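Local coordinates for uncharacterized protein (Leishmania major, PDB 2B4W), which is of unknown function but, as a DUF1861 protein of the beta-fructosidase clan, may act on or bind carbohydrates, at residues I163-S166 with I167-G171. Residues are numbered along the deposited sequence; the frame is centred on the assembly and turned at random.
Sequences ILNS and IDELG
The carboxylate of Glu169 receives two N-H groups of Asn165, one on each oxygen and each from a different direction. The backbone N of Asn165 reaches OE1 of Glu169 at 3.1 Å over a face of the carboxylate, 60° out of its plane. ND2 of Asn165 meets OE2 of Glu169 on the syn side at 3.0 Å, tilted out of the carboxylate plane but nearly straight. This second bond lies almost in the amide plane, yet amide and carboxylate are turned 65° apart, which rules out a coplanar pairing. Because Glu169 runs extended beyond CG (chi2 -167°), its carboxylate reaches back past Ser166 to Asn165; two bonds to separate oxygens should restrain its rotation. CB of Leu164 also lies 3.7 Å from Glu169 OE1. A backbone bond closes the turn between Ser166 and Glu169: N of Glu169 donates to O of Ser166 at 2.9 Å. Beside it, OG of Ser166 packs 3.4 Å from CB of Asp168. Farther in, CD1 of Leu164 and CD1 of Leu170 touch at 4.0 Å. Val147 of strand 145-149 touches both leucines, while Val174 and Ile175 of helix 172-176 pack on Leu164 and Leu170, respectively. The bond from Glu169 N to Ser166 O, followed by that from Leu170 N to Ile167 O at 3.2 Å, defines a short 3-10 helix at 167-169. It links strand 159-164 to helix 172-176, with Gly171 at the helix N-cap; the four-stranded antiparallel sheet holding that strand is consistent with a blade of the beta-propeller fold of the beta-fructosidase clan.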
ATOM      1  N   ILE A 163     -16.724  -9.131   2.811  1.00 23.67           N
ATOM      2  CA  ILE A 163     -17.016  -9.150   1.386  1.00 26.28           C
ATOM      3  C   ILE A 163     -18.267  -8.346   1.069  1.00 28.88           C
ATOM      4  O   ILE A 163     -19.316  -8.682   1.630  1.00 43.99           O
ATOM      5  CB  ILE A 163     -17.248 -10.586   0.882  1.00 24.86           C
ATOM      6  CG1 ILE A 163     -16.042 -11.510   1.047  1.00 25.49           C
ATOM      7  CG2 ILE A 163     -17.743 -10.548  -0.556  1.00 29.39           C
ATOM      8  CD1 ILE A 163     -16.323 -12.980   0.839  1.00 28.35           C
ATOM      9  N   LEU A 164     -18.203  -7.346   0.202  1.00 25.69           N
ATOM     10  CA  LEU A 164     -19.430  -6.622  -0.157  1.00 28.27           C
ATOM     11  C   LEU A 164     -19.862  -6.936  -1.587  1.00 23.76           C
ATOM     12  O   LEU A 164     -19.060  -7.485  -2.342  1.00 27.03           O
ATOM     13  CB  LEU A 164     -19.235  -5.123  -0.005  1.00 27.86           C
ATOM     14  CG  LEU A 164     -18.791  -4.509   1.301  1.00 25.49           C
ATOM     15  CD1 LEU A 164     -18.575  -3.005   1.112  1.00 28.26           C
ATOM     16  CD2 LEU A 164     -19.796  -4.741   2.410  1.00 30.25           C
ATOM     17  N   ASN A 165     -21.104  -6.599  -1.962  1.00 26.44           N
ATOM     18  CA  ASN A 165     -21.588  -6.862  -3.303  1.00 25.32           C
ATOM     19  C   ASN A 165     -20.906  -5.998  -4.359  1.00 30.06           C
ATOM     20  O   ASN A 165     -20.759  -6.451  -5.504  1.00 25.43           O
ATOM     21  CB  ASN A 165     -23.109  -6.654  -3.458  1.00 18.34           C
ATOM     22  CG  ASN A 165     -23.889  -7.669  -2.645  1.00 19.39           C
ATOM     23  OD1 ASN A 165     -23.648  -8.876  -2.743  1.00 26.72           O
ATOM     24  ND2 ASN A 165     -24.806  -7.183  -1.826  1.00 30.76           N
ATOM     25  N   SER A 166     -20.532  -4.785  -3.995  1.00 33.58           N
ATOM     26  CA  SER A 166     -19.967  -3.847  -4.947  1.00 23.74           C
ATOM     27  C   SER A 166     -19.513  -2.562  -4.282  1.00 24.50           C
ATOM     28  O   SER A 166     -19.788  -2.342  -3.110  1.00 32.49           O
ATOM     29  CB  SER A 166     -20.982  -3.427  -6.011  1.00 24.32           C
ATOM     30  OG  SER A 166     -21.990  -2.650  -5.387  1.00 34.00           O
ATOM     31  N   ILE A 167     -18.851  -1.753  -5.118  1.00 28.21           N
ATOM     32  CA  ILE A 167     -18.247  -0.524  -4.616  1.00 31.39           C
ATOM     33  C   ILE A 167     -19.286   0.474  -4.117  1.00 33.85           C
ATOM     34  O   ILE A 167     -18.995   1.316  -3.270  1.00 39.25           O
ATOM     35  CB  ILE A 167     -17.377   0.163  -5.689  1.00 35.12           C
ATOM     36  CG1 ILE A 167     -16.251   1.007  -5.115  1.00 34.42           C
ATOM     37  CG2 ILE A 167     -18.277   0.977  -6.609  1.00 41.42           C
ATOM     38  CD1 ILE A 167     -15.269   0.345  -4.185  1.00 43.08           C
ATOM     39  N   ASP A 168     -20.469   0.333  -4.670  1.00 25.52           N
ATOM     40  CA  ASP A 168     -21.661   1.058  -4.304  1.00 32.47           C
ATOM     41  C   ASP A 168     -22.103   0.807  -2.874  1.00 36.77           C
ATOM     42  O   ASP A 168     -22.975   1.519  -2.379  1.00 29.85           O
ATOM     43  CB  ASP A 168     -22.832   0.660  -5.212  1.00 30.36           C
ATOM     44  CG  ASP A 168     -22.559   1.008  -6.656  1.00 32.16           C
ATOM     45  OD1 ASP A 168     -22.137   2.152  -6.912  1.00 46.36           O
ATOM     46  OD2 ASP A 168     -22.761   0.118  -7.513  1.00 71.41           O
ATOM     47  N   GLU A 169     -21.533  -0.192  -2.209  1.00 30.14           N
ATOM     48  CA  GLU A 169     -21.981  -0.453  -0.847  1.00 24.17           C
ATOM     49  C   GLU A 169     -20.946  -0.011   0.183  1.00 17.58           C
ATOM     50  O   GLU A 169     -21.183  -0.076   1.373  1.00 21.89           O
ATOM     51  CB  GLU A 169     -22.237  -1.945  -0.652  1.00 25.52           C
ATOM     52  CG  GLU A 169     -23.302  -2.487  -1.602  1.00 23.20           C
ATOM     53  CD  GLU A 169     -23.704  -3.873  -1.125  1.00 28.15           C
ATOM     54  OE1 GLU A 169     -22.839  -4.510  -0.483  1.00 29.79           O
ATOM     55  OE2 GLU A 169     -24.856  -4.259  -1.395  1.00 27.71           O
ATOM     56  N   LEU A 170     -19.799   0.389  -0.348  1.00 27.30           N
ATOM     57  CA  LEU A 170     -18.690   0.857   0.452  1.00 22.99           C
ATOM     58  C   LEU A 170     -19.049   2.178   1.144  1.00 26.77           C
ATOM     59  O   LEU A 170     -19.538   3.086   0.475  1.00 29.66           O
ATOM     60  CB  LEU A 170     -17.467   1.056  -0.439  1.00 19.66           C
ATOM     61  CG  LEU A 170     -16.139   1.161   0.306  1.00 20.56           C
ATOM     62  CD1 LEU A 170     -15.773  -0.171   0.923  1.00 24.16           C
ATOM     63  CD2 LEU A 170     -15.039   1.622  -0.630  1.00 21.33           C
ATOM     64  N   GLY A 171     -18.790   2.242   2.436  1.00 30.81           N
ATOM     65  CA  GLY A 171     -19.065   3.379   3.308  1.00 24.96           C
ATOM     66  C   GLY A 171     -18.703   3.042   4.752  1.00 29.56           C
ATOM     67  O   GLY A 171     -18.335   1.893   5.027  1.00 25.83           O
TER